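Local coordinates for glycerol kinase, putative (Plasmodium falciparum, PDB 2W40), which probably catalyses the ATP-dependent phosphorylation of glycerol to sn-glycerol 3-phosphate, as a member of the FGGY kinase family, at residues P42-H47 with D107-E112; R85-I90 with Y100-W105; G387-L392 with Q425-I430; I430-I435 with K483-K488. All coordinates share one frame; numbering follows the deposited sequence. Where two conformers were deposited one is given.

Contacts 1 and 2 lie in the N-terminal domain of the FGGY kinase, contacts 3 and 4 on the C-terminal side. Contacts 1 and 2 have centres 11 Å apart and join through Glu46 OE2 and Tyr100 OH, 2.7 Å apart, and through the pairing of strands 46-47 and 102-103. Contact 2 reaches the bound glycerol, the side chain of Glu86 lying about 3 Å from it, while the side chain of Trp105 lies about 4 Å from that of Thr270 of the ADP site. Contacts 3 and 4, centres 8 Å apart, share Ile430 and helix 421-431. About 30 Å separates the centres of contacts 2 and 3, which lie on opposite sides of the chain's centre.

Contact 1. Residues P42-H47 with D107-E112. With EDO (1,2-ethanediol), chain B; EDO (1,2-ethanediol), chain D.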
# COMPACT_ATOMS: atom_id res chain seq x y z
N PRO C 42 -13.84 -8.01 -6.62
CA PRO C 42 -13.66 -7.68 -5.21
C PRO C 42 -14.59 -8.49 -4.30
O PRO C 42 -15.82 -8.57 -4.51
CB PRO C 42 -13.93 -6.16 -5.13
CG PRO C 42 -13.53 -5.74 -6.46
CD PRO C 42 -14.03 -6.77 -7.41
N GLY C 43 -13.97 -9.22 -3.38
CA GLY C 43 -14.75 -9.99 -2.42
C GLY C 43 -14.97 -11.45 -2.83
O GLY C 43 -15.21 -12.29 -1.95
N TRP C 44 -14.73 -11.83 -4.10
CA TRP C 44 -14.98 -13.20 -4.52
C TRP C 44 -13.70 -13.99 -4.26
O TRP C 44 -12.58 -13.51 -4.49
CB TRP C 44 -15.27 -13.25 -6.00
CG TRP C 44 -16.63 -12.75 -6.34
CD1 TRP C 44 -17.35 -11.79 -5.67
CD2 TRP C 44 -17.49 -13.31 -7.30
NE1 TRP C 44 -18.60 -11.65 -6.25
CE2 TRP C 44 -18.72 -12.60 -7.23
CE3 TRP C 44 -17.37 -14.33 -8.25
CZ2 TRP C 44 -19.78 -12.91 -8.05
CZ3 TRP C 44 -18.43 -14.59 -9.10
CH2 TRP C 44 -19.64 -13.90 -8.96
N TYR C 45 -13.88 -15.24 -3.80
CA TYR C 45 -12.78 -16.14 -3.52
C TYR C 45 -13.32 -17.55 -3.74
O TYR C 45 -14.18 -18.04 -2.99
CB TYR C 45 -12.26 -15.97 -2.11
CG TYR C 45 -10.81 -16.33 -1.88
CD1 TYR C 45 -9.88 -15.45 -1.31
CD2 TYR C 45 -10.36 -17.59 -2.24
CE1 TYR C 45 -8.54 -15.90 -1.00
CE2 TYR C 45 -9.07 -18.05 -1.98
CZ TYR C 45 -8.17 -17.19 -1.33
OH TYR C 45 -6.91 -17.56 -1.06
N GLU C 46 -12.79 -18.19 -4.80
CA GLU C 46 -13.19 -19.51 -5.20
C GLU C 46 -11.99 -20.48 -5.43
O GLU C 46 -10.83 -20.08 -5.72
CB GLU C 46 -13.96 -19.43 -6.51
CG GLU C 46 -15.21 -18.58 -6.44
CD GLU C 46 -16.05 -18.43 -7.72
OE1 GLU C 46 -15.71 -18.95 -8.79
OE2 GLU C 46 -17.07 -17.71 -7.63
N HIS C 47 -12.32 -21.77 -5.31
CA HIS C 47 -11.38 -22.85 -5.71
C HIS C 47 -12.11 -23.72 -6.77
O HIS C 47 -13.32 -23.92 -6.72
CB HIS C 47 -11.04 -23.74 -4.54
CG HIS C 47 -10.22 -23.08 -3.45
ND1 HIS C 47 -10.28 -23.49 -2.12
CD2 HIS C 47 -9.31 -22.07 -3.48
CE1 HIS C 47 -9.49 -22.73 -1.39
NE2 HIS C 47 -8.88 -21.86 -2.18
N ASP C 107 -14.24 -15.78 1.05
CA ASP C 107 -15.14 -15.05 0.15
C ASP C 107 -16.03 -14.16 1.01
O ASP C 107 -16.54 -14.57 2.02
CB ASP C 107 -15.99 -16.06 -0.65
CG ASP C 107 -16.85 -15.43 -1.73
OD1 ASP C 107 -16.46 -15.48 -2.93
OD2 ASP C 107 -17.89 -14.87 -1.31
N THR C 108 -16.28 -12.96 0.50
CA THR C 108 -17.15 -12.03 1.21
C THR C 108 -18.27 -11.41 0.36
O THR C 108 -18.82 -10.34 0.71
CB THR C 108 -16.31 -10.86 1.79
OG1 THR C 108 -15.52 -10.22 0.77
CG2 THR C 108 -15.41 -11.33 2.92
N ARG C 109 -18.63 -12.07 -0.75
CA ARG C 109 -19.64 -11.55 -1.65
C ARG C 109 -20.99 -11.45 -0.96
O ARG C 109 -21.91 -10.75 -1.48
CB ARG C 109 -19.79 -12.46 -2.92
CG ARG C 109 -20.67 -13.63 -2.81
CD ARG C 109 -20.51 -14.64 -3.94
NE ARG C 109 -19.21 -15.21 -4.12
CZ ARG C 109 -18.86 -15.90 -5.18
NH1 ARG C 109 -19.72 -16.08 -6.20
NH2 ARG C 109 -17.66 -16.37 -5.28
N VAL C 110 -21.16 -12.22 0.14
CA VAL C 110 -22.46 -12.22 0.80
C VAL C 110 -22.65 -11.10 1.81
O VAL C 110 -23.66 -11.14 2.60
CB VAL C 110 -22.74 -13.62 1.43
CG1 VAL C 110 -22.65 -14.77 0.34
CG2 VAL C 110 -21.74 -13.88 2.59
N GLU C 111 -21.72 -10.15 1.84
CA GLU C 111 -21.81 -9.01 2.79
C GLU C 111 -23.21 -8.40 2.78
O GLU C 111 -23.81 -8.19 3.80
CB GLU C 111 -20.74 -7.97 2.43
CG GLU C 111 -20.73 -6.64 3.24
CD GLU C 111 -19.69 -5.59 2.73
OE1 GLU C 111 -18.84 -5.85 1.81
OE2 GLU C 111 -19.70 -4.46 3.27
N GLU C 112 -23.70 -8.08 1.57
CA GLU C 112 -25.03 -7.44 1.44
C GLU C 112 -26.19 -8.27 2.04
O GLU C 112 -27.02 -7.75 2.83
CB GLU C 112 -25.31 -7.00 -0.03
CG GLU C 112 -26.74 -6.52 -0.23
CD GLU C 112 -27.05 -5.99 -1.64
OE1 GLU C 112 -26.33 -6.33 -2.63
OE2 GLU C 112 -28.06 -5.27 -1.75
C1 EDO B . -11.58 -11.75 -2.77
O1 EDO B . -11.40 -10.33 -3.43
C2 EDO B . -11.61 -12.14 -1.22
O2 EDO B . -12.71 -12.18 -0.20
C1 EDO D . -19.11 -17.43 -12.10
O1 EDO D . -20.18 -16.78 -11.22
C2 EDO D . -17.59 -17.79 -11.78
O2 EDO D . -17.25 -19.07 -11.06
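Asp107 OD1 is gripped by three N-H groups: the backbone N of Tyr45 at 2.7 Å, and NE and NH2 of Arg109. It belongs to a salt-bridge network with an Asx turn in the N-terminal FGGY domain, beside the short strand 46-47. Asp107 OD2 closes the turn by accepting from Arg109 N at 2.9 Å, while Arg109 NE meets this oxygen from the opposite face of the carboxylate. A short acid suits the place, since it can bind its own turn and the segment 42-47 at the same time. The guanidinium is thereby held flat and lies stacked on Trp44, planes 17° apart, with CZ 3.8 Å from the centre of the six-membered ring, a cation-pi contact. Arg109 CG sits between its backbone N and carbonyl carbon (chi1 84°), and a bend at chi3 brings the group over the indole. On the backbone, Thr108 N gives a nearly straight bond to Gly43 O at 2.8 Å. Gly43 has a positive phi of 95°, easily adopted without a side chain. Tyr100 OH binds both Glu46 OE2 and Arg109 NH1. Within the guanidinium plane, Arg109 NH2 points to the anti lone pair of Glu46 OE2, 2.8 Å away.

Contact 2. Residues R85-I90 with Y100-W105. With EDO (1,2-ethanediol), chain D.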
# COMPACT_ATOMS: atom_id res chain seq x y z
N ARG C 85 -12.00 -25.27 6.51
CA ARG C 85 -13.37 -25.32 6.93
C ARG C 85 -14.20 -24.27 6.10
O ARG C 85 -13.59 -23.45 5.39
CB ARG C 85 -13.44 -25.06 8.40
CG ARG C 85 -12.66 -26.09 9.25
CD ARG C 85 -12.51 -25.71 10.77
NE ARG C 85 -11.86 -24.42 10.83
CZ ARG C 85 -11.84 -23.63 11.90
NH1 ARG C 85 -12.32 -24.07 13.06
NH2 ARG C 85 -11.42 -22.38 11.79
N GLU C 86 -15.54 -24.29 6.27
CA GLU C 86 -16.52 -23.32 5.77
C GLU C 86 -16.69 -23.34 4.24
O GLU C 86 -17.77 -23.18 3.74
CB GLU C 86 -16.27 -21.92 6.25
CG GLU C 86 -16.33 -21.71 7.78
CD GLU C 86 -14.98 -21.87 8.48
OE1 GLU C 86 -13.92 -21.81 7.81
OE2 GLU C 86 -14.96 -22.02 9.73
N THR C 87 -15.59 -23.48 3.54
CA THR C 87 -15.57 -23.57 2.09
C THR C 87 -16.62 -24.62 1.71
O THR C 87 -16.70 -25.69 2.29
CB THR C 87 -14.19 -24.01 1.63
OG1 THR C 87 -13.27 -22.96 1.99
CG2 THR C 87 -14.17 -24.27 0.10
N VAL C 88 -17.43 -24.27 0.69
CA VAL C 88 -18.63 -25.08 0.36
C VAL C 88 -18.69 -25.33 -1.16
O VAL C 88 -18.39 -24.43 -1.99
CB VAL C 88 -19.95 -24.52 0.97
CG1 VAL C 88 -20.25 -23.17 0.35
CG2 VAL C 88 -21.11 -25.50 0.82
N ILE C 89 -19.10 -26.55 -1.46
CA ILE C 89 -19.34 -27.01 -2.87
C ILE C 89 -20.75 -27.66 -2.84
O ILE C 89 -21.12 -28.39 -1.92
CB ILE C 89 -18.29 -28.02 -3.39
CG1 ILE C 89 -16.86 -27.47 -3.27
CG2 ILE C 89 -18.54 -28.43 -4.88
CD1 ILE C 89 -15.95 -28.68 -3.04
N ILE C 90 -21.50 -27.40 -3.90
CA ILE C 90 -22.80 -28.06 -4.15
C ILE C 90 -22.58 -28.83 -5.48
O ILE C 90 -22.13 -28.27 -6.53
CB ILE C 90 -24.01 -27.09 -4.22
CG1 ILE C 90 -24.05 -26.24 -2.94
CG2 ILE C 90 -25.35 -27.84 -4.44
CD1 ILE C 90 -25.19 -25.20 -2.85
N TYR C 100 -21.08 -25.53 -9.24
CA TYR C 100 -20.40 -24.28 -9.18
C TYR C 100 -19.05 -24.53 -8.55
O TYR C 100 -18.87 -25.54 -7.95
CB TYR C 100 -21.22 -23.29 -8.35
CG TYR C 100 -20.71 -21.84 -8.49
CD1 TYR C 100 -21.11 -21.07 -9.55
CD2 TYR C 100 -19.87 -21.22 -7.53
CE1 TYR C 100 -20.60 -19.75 -9.71
CE2 TYR C 100 -19.43 -19.95 -7.64
CZ TYR C 100 -19.80 -19.17 -8.73
OH TYR C 100 -19.37 -17.87 -8.95
N ASN C 101 -18.11 -23.59 -8.69
CA ASN C 101 -16.84 -23.67 -7.94
C ASN C 101 -17.07 -23.79 -6.45
O ASN C 101 -18.10 -23.41 -5.92
CB ASN C 101 -15.95 -22.47 -8.20
CG ASN C 101 -15.12 -22.55 -9.51
OD1 ASN C 101 -14.66 -21.47 -10.02
ND2 ASN C 101 -14.97 -23.68 -10.07
N ALA C 102 -16.05 -24.22 -5.72
CA ALA C 102 -16.06 -24.03 -4.27
C ALA C 102 -16.06 -22.50 -4.01
O ALA C 102 -15.28 -21.79 -4.57
CB ALA C 102 -14.85 -24.72 -3.60
N ILE C 103 -16.89 -22.02 -3.06
CA ILE C 103 -16.82 -20.70 -2.53
C ILE C 103 -16.13 -20.78 -1.16
O ILE C 103 -16.59 -21.49 -0.25
CB ILE C 103 -18.20 -20.02 -2.37
CG1 ILE C 103 -18.89 -19.91 -3.77
CG2 ILE C 103 -18.00 -18.59 -1.81
CD1 ILE C 103 -20.30 -19.34 -3.75
N VAL C 104 -14.96 -20.12 -1.10
CA VAL C 104 -13.99 -20.33 -0.00
C VAL C 104 -14.46 -19.56 1.21
O VAL C 104 -15.22 -18.54 1.12
CB VAL C 104 -12.54 -19.98 -0.48
CG1 VAL C 104 -11.47 -20.23 0.53
CG2 VAL C 104 -12.18 -20.81 -1.74
N TRP C 105 -13.96 -19.98 2.36
CA TRP C 105 -14.24 -19.29 3.66
C TRP C 105 -13.95 -17.78 3.56
O TRP C 105 -14.52 -17.01 4.26
CB TRP C 105 -13.53 -20.04 4.79
CG TRP C 105 -12.05 -20.07 4.72
CD1 TRP C 105 -11.30 -21.04 4.14
CD2 TRP C 105 -11.12 -19.15 5.34
NE1 TRP C 105 -9.95 -20.79 4.34
CE2 TRP C 105 -9.80 -19.64 5.07
CE3 TRP C 105 -11.25 -18.03 6.18
CZ2 TRP C 105 -8.62 -18.95 5.54
CZ3 TRP C 105 -10.13 -17.40 6.66
CH2 TRP C 105 -8.83 -17.85 6.34
C1 EDO D . -19.11 -17.43 -12.10
O1 EDO D . -20.18 -16.78 -11.22
C2 EDO D . -17.59 -17.79 -11.78
O2 EDO D . -17.25 -19.07 -11.06
O HOH W 1 -20.41 -25.29 -5.61
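Arg85 O lies 3.5 Å from Trp105 CB, where the chain entering strand 88-92 runs against the end of segment 100-105. Arg85 N is hydrogen-bonded to glycerol O2, and the Arg85 guanidinium forms a salt bridge with Glu308. Glu86, at a positive phi, brings its bent side chain across Trp105, with OE1 3.5 Å from Trp105 CB. That oxygen also binds glycerol O3, while OE2 pairs with Arg189; a carboxylate can serve both partners. Thr87 OG1 stands beside its own backbone N (chi1 -65°) and accepts from Trp105 N at 3.1 Å, lying at the edge of the indole ring; it is also hydrogen-bonded to Gln84 OE1, and its methyl CG2 faces Ala102. At Val88 the two segments form a single antiparallel bridge, a hydrogen-bonded pair with Ile103: Val88 N reaches Ile103 O at 3.1 Å and Ile103 N reaches Val88 O at 3.0 Å. In this actin-like domain, strand 102-103 also pairs with strand 46-47, and strand 88-92 pairs with strand 162-166. The branched Val88 and Ile103 suit an extended, buried backbone. Ile89 CG1 meets Ala102 CB at 3.4 Å, so even the small alanine leaves Ile89 a tight fit. At Ile90 direct pairing gives way to a water, which accepts from Ile90 N at 2.9 Å and donates to Tyr100 O at 2.8 Å.

Contact 3. Residues G387-L392 with Q425-I430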
# COMPACT_ATOMS: atom_id res chain seq x y z
N GLY C 387 0.43 -6.41 11.97
CA GLY C 387 -1.06 -6.47 12.02
C GLY C 387 -1.66 -7.82 12.40
O GLY C 387 -2.73 -7.89 12.98
N ILE C 388 -0.96 -8.92 12.12
CA ILE C 388 -1.36 -10.25 12.63
C ILE C 388 -1.37 -10.24 14.14
O ILE C 388 -2.35 -10.65 14.79
CB ILE C 388 -0.53 -11.39 11.99
CG1 ILE C 388 -0.56 -11.35 10.43
CG2 ILE C 388 -0.94 -12.78 12.60
CD1 ILE C 388 0.39 -12.34 9.76
N ALA C 389 -0.22 -9.83 14.72
CA ALA C 389 -0.07 -9.74 16.17
C ALA C 389 -1.07 -8.87 16.84
O ALA C 389 -1.71 -9.29 17.82
CB ALA C 389 1.38 -9.37 16.54
N PHE C 390 -1.28 -7.67 16.27
CA PHE C 390 -2.32 -6.80 16.84
C PHE C 390 -3.72 -7.40 16.85
O PHE C 390 -4.47 -7.21 17.80
CB PHE C 390 -2.31 -5.46 16.10
CG PHE C 390 -1.13 -4.58 16.43
CD1 PHE C 390 -0.86 -4.14 17.75
CD2 PHE C 390 -0.25 -4.19 15.42
CE1 PHE C 390 0.25 -3.30 18.00
CE2 PHE C 390 0.82 -3.38 15.68
CZ PHE C 390 1.09 -2.98 16.98
N GLN C 391 -4.06 -8.09 15.76
CA GLN C 391 -5.35 -8.77 15.73
C GLN C 391 -5.44 -9.91 16.78
O GLN C 391 -6.49 -10.10 17.45
CB GLN C 391 -5.58 -9.31 14.30
CG GLN C 391 -6.00 -8.24 13.26
CD GLN C 391 -6.17 -8.87 11.93
OE1 GLN C 391 -7.26 -9.26 11.58
NE2 GLN C 391 -5.05 -9.06 11.19
N LEU C 392 -4.34 -10.66 16.90
CA LEU C 392 -4.31 -11.74 17.86
C LEU C 392 -4.48 -11.22 19.27
O LEU C 392 -5.15 -11.81 20.10
CB LEU C 392 -3.02 -12.53 17.64
CG LEU C 392 -3.01 -13.82 18.46
CD1 LEU C 392 -4.17 -14.80 18.14
CD2 LEU C 392 -1.63 -14.47 18.39
N GLN C 425 8.57 -13.20 18.64
CA GLN C 425 8.89 -12.31 19.76
C GLN C 425 7.91 -11.11 19.80
O GLN C 425 7.42 -10.75 20.83
CB GLN C 425 10.34 -11.87 19.66
CG GLN C 425 10.73 -11.05 20.90
CD GLN C 425 10.63 -11.83 22.22
OE1 GLN C 425 11.36 -12.79 22.40
NE2 GLN C 425 9.79 -11.41 23.09
N PHE C 426 7.64 -10.56 18.61
CA PHE C 426 6.68 -9.43 18.50
C PHE C 426 5.29 -9.87 18.95
O PHE C 426 4.61 -9.14 19.66
CB PHE C 426 6.63 -8.89 17.09
CG PHE C 426 5.86 -7.65 16.96
CD1 PHE C 426 6.40 -6.43 17.29
CD2 PHE C 426 4.54 -7.64 16.55
CE1 PHE C 426 5.71 -5.28 17.18
CE2 PHE C 426 3.84 -6.45 16.47
CZ PHE C 426 4.44 -5.29 16.77
N ASN C 427 4.87 -11.07 18.54
CA ASN C 427 3.57 -11.60 19.02
C ASN C 427 3.53 -11.71 20.53
O ASN C 427 2.62 -11.26 21.20
CB ASN C 427 3.27 -13.00 18.39
CG ASN C 427 2.65 -12.90 17.00
OD1 ASN C 427 1.45 -13.18 16.85
ND2 ASN C 427 3.43 -12.49 16.00
N SER C 428 4.61 -12.30 21.11
CA SER C 428 4.65 -12.49 22.58
C SER C 428 4.64 -11.16 23.29
O SER C 428 3.87 -11.00 24.26
CB SER C 428 5.88 -13.28 22.99
OG SER C 428 5.86 -13.47 24.40
N ASP C 429 5.41 -10.19 22.74
CA ASP C 429 5.48 -8.83 23.24
C ASP C 429 4.06 -8.16 23.21
O ASP C 429 3.54 -7.64 24.24
CB ASP C 429 6.42 -8.00 22.43
CG ASP C 429 7.85 -8.26 22.68
OD1 ASP C 429 8.19 -9.02 23.62
OD2 ASP C 429 8.67 -7.68 21.90
N ILE C 430 3.41 -8.20 22.07
CA ILE C 430 2.12 -7.46 21.95
C ILE C 430 0.98 -8.16 22.66
O ILE C 430 0.15 -7.47 23.29
CB ILE C 430 1.78 -7.21 20.53
CG1 ILE C 430 2.74 -6.22 19.91
CG2 ILE C 430 0.26 -6.77 20.30
CD1 ILE C 430 2.90 -4.77 20.56
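Ala389 and Asn427 mark the nearest backbone approach, CA to CA 5.0 Å, of two helices that run roughly parallel, their axes 9.0 Å apart and crossing at -32°. They are neighbouring helices of the C-terminal actin-like domain: helix 421-431 is the connection of a beta-alpha-beta crossover between the parallel strands 411-414 and 435-438, and helix 377-403 packs beside it. The small Ala389 lets the backbones come this near. Its CB abuts the edge of the Phe426 ring, 3.6 Å from CD2, and touches the amide of Asn427. Phe426 in turn directs its edge at the face of Phe390 in an offset edge-to-face pair, centroids 5.8 Å apart and planes at 86°; Phe390 also stacks with Trp492 of helix 482-500. Ile430 wedges between the two aromatic side chains: CG1 lies over a face of Phe426, while CG2, 3.8 Å from Phe390 CD1, and CD1 both meet Phe390. Branching lets this one side chain cover both rings. Asn427 is buried, yet its amide is satisfied, OD1 bonding to Tyr268 OH and ND2 to Phe423 O. Beside that polar group, the methyl CD2 of Leu392 rests 3.7 Å from Asn427 OD1.

Contact 4. Residues I430-I435 with K483-K488; sequences IINTKI and KKRKKK. With EDO (1,2-ethanediol), chain E; EDO (1,2-ethanediol), chain F.
Ile430 O accepts one good and one weak bond from Arg485, which thus holds a backbone carbonyl in the last turn of helix 421-431. This joins the end of that helix to helix 482-500 in the C-terminal part of the kinase. Among the polar contacts, in the one of two deposited conformers described here, Arg485 NE comes to Ile430 O at 2.6 Å, from above the carbonyl plane, and NH2 adds the weak bond at 3.1 Å. Arg485 CG is anti to its backbone N (chi1 -179°) and the chain stays extended to NE, giving arginine the length to span the gap. NH2 also binds Asn393 OD1. The positive group would probably be stabilised by the partial negative charge expected at a helix C-terminus.

Backbone shape accounts for the next residues. Asn432, the first to leave the helix, has a positive phi of 46°, a conformation asparagine tolerates well. Thr433 OG1 then turns back to Ile431 O at 3.0 Å, and the chain proceeds to strand 435-438.

Van der Waals contacts also join the two segments. Asn432 CB sits over the centre of the guanidinium face, 3.7 Å from Arg485 CZ, while Ile430 CD1 touches the aliphatic part of Lys488, 4.1 Å from CB. Lysine suits this border, its methylenes meeting the isoleucine while its charge leads away.

Two 1,2-ethanediol molecules, probably from the crystallisation liquor, lie at the polar ends: one donates through O1 to Asn432 OD1 at 2.7 Å, and the other accepts through O1 from Lys488 NZ at 2.8 Å.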
# COMPACT_ATOMS: atom_id res chain seq x y z
N ILE C 430 3.41 -8.20 22.07
CA ILE C 430 2.12 -7.46 21.95
C ILE C 430 0.98 -8.16 22.66
O ILE C 430 0.15 -7.47 23.29
CB ILE C 430 1.78 -7.21 20.53
CG1 ILE C 430 2.74 -6.22 19.91
CG2 ILE C 430 0.26 -6.77 20.30
CD1 ILE C 430 2.90 -4.77 20.56
N ILE C 431 0.88 -9.48 22.57
CA ILE C 431 -0.22 -10.22 23.30
C ILE C 431 0.07 -10.41 24.80
O ILE C 431 -0.83 -10.94 25.50
CB ILE C 431 -0.63 -11.56 22.63
CG1 ILE C 431 0.38 -12.71 22.86
CG2 ILE C 431 -0.84 -11.35 21.10
CD1 ILE C 431 0.06 -14.06 22.20
N ASN C 432 1.31 -10.06 25.21
CA ASN C 432 1.86 -10.23 26.58
C ASN C 432 1.58 -11.67 27.20
O ASN C 432 1.01 -11.79 28.30
CB ASN C 432 1.35 -9.15 27.47
CG ASN C 432 2.18 -9.01 28.83
OD1 ASN C 432 3.35 -9.40 28.94
ND2 ASN C 432 1.45 -8.56 29.88
N THR C 433 1.96 -12.68 26.45
CA THR C 433 1.66 -14.07 26.77
C THR C 433 2.84 -14.89 26.41
O THR C 433 3.45 -14.67 25.34
CB THR C 433 0.40 -14.61 26.00
OG1 THR C 433 -0.82 -13.83 26.30
CG2 THR C 433 0.08 -16.12 26.32
N LYS C 434 3.19 -15.83 27.31
CA LYS C 434 4.21 -16.83 27.01
C LYS C 434 3.73 -17.70 25.85
O LYS C 434 2.57 -18.21 25.86
CB LYS C 434 4.55 -17.77 28.26
CG LYS C 434 5.64 -18.71 27.93
CD LYS C 434 6.37 -19.44 29.11
CE LYS C 434 5.49 -20.33 29.84
NZ LYS C 434 6.07 -20.89 31.15
N ILE C 435 4.57 -17.89 24.87
CA ILE C 435 4.29 -18.70 23.67
C ILE C 435 5.26 -19.93 23.65
O ILE C 435 6.46 -19.75 23.80
CB ILE C 435 4.39 -17.88 22.39
CG1 ILE C 435 3.23 -16.87 22.27
CG2 ILE C 435 4.52 -18.82 21.15
CD1 ILE C 435 3.40 -15.98 21.07
N LYS C 483 4.71 0.43 28.74
CA LYS C 483 4.62 1.75 28.09
C LYS C 483 4.66 1.63 26.55
O LYS C 483 3.79 2.25 25.82
CB LYS C 483 5.71 2.76 28.61
N LYS C 484 5.63 0.88 26.07
CA LYS C 484 5.89 0.74 24.70
C LYS C 484 4.67 -0.03 24.10
O LYS C 484 4.19 0.30 23.00
CB LYS C 484 7.14 -0.03 24.39
CG LYS C 484 7.40 -0.12 22.93
CD LYS C 484 8.81 -0.47 22.62
CE LYS C 484 9.13 -0.56 21.16
NZ LYS C 484 10.62 -0.17 20.96
N ARG C 485 4.22 -1.07 24.81
CA ARG C 485 3.10 -1.88 24.30
C ARG C 485 1.84 -1.04 24.15
O ARG C 485 1.12 -1.12 23.12
CB ARG C 485 2.80 -3.06 25.24
CG ARG C 485 1.66 -3.98 24.78
CD ARG C 485 1.45 -5.16 25.72
NE ARG C 485 0.26 -5.97 25.41
CZ ARG C 485 -0.74 -6.33 26.21
NH1 ARG C 485 -0.77 -5.99 27.52
NH2 ARG C 485 -1.71 -7.10 25.70
N LYS C 486 1.53 -0.24 25.17
CA LYS C 486 0.35 0.62 25.14
C LYS C 486 0.44 1.60 24.04
O LYS C 486 -0.54 1.89 23.36
CB LYS C 486 0.24 1.34 26.47
CG LYS C 486 -0.59 0.67 27.40
CD LYS C 486 -0.49 -0.84 27.44
N LYS C 487 1.62 2.11 23.77
CA LYS C 487 1.81 3.07 22.72
C LYS C 487 1.54 2.42 21.36
O LYS C 487 0.83 2.99 20.56
CB LYS C 487 3.21 3.64 22.72
CG LYS C 487 3.40 4.69 21.71
CD LYS C 487 4.64 5.53 22.07
CE LYS C 487 5.13 6.44 20.87
NZ LYS C 487 6.15 7.56 21.34
N LYS C 488 2.14 1.26 21.13
CA LYS C 488 1.98 0.56 19.84
C LYS C 488 0.51 0.17 19.61
O LYS C 488 0.02 0.24 18.48
CB LYS C 488 2.87 -0.69 19.82
CG LYS C 488 4.30 -0.29 19.66
CD LYS C 488 5.20 -1.49 19.34
CE LYS C 488 6.58 -1.09 18.87
NZ LYS C 488 6.47 -0.66 17.40
C1 EDO E . 3.94 -12.48 30.25
O1 EDO E . 4.56 -11.23 30.49
C2 EDO E . 4.36 -12.87 28.86
O2 EDO E . 5.66 -13.44 28.84
C1 EDO F . 3.32 -0.26 15.51
O1 EDO F . 4.18 -1.37 15.89
C2 EDO F . 4.07 0.63 14.50
O2 EDO F . 5.25 1.24 15.11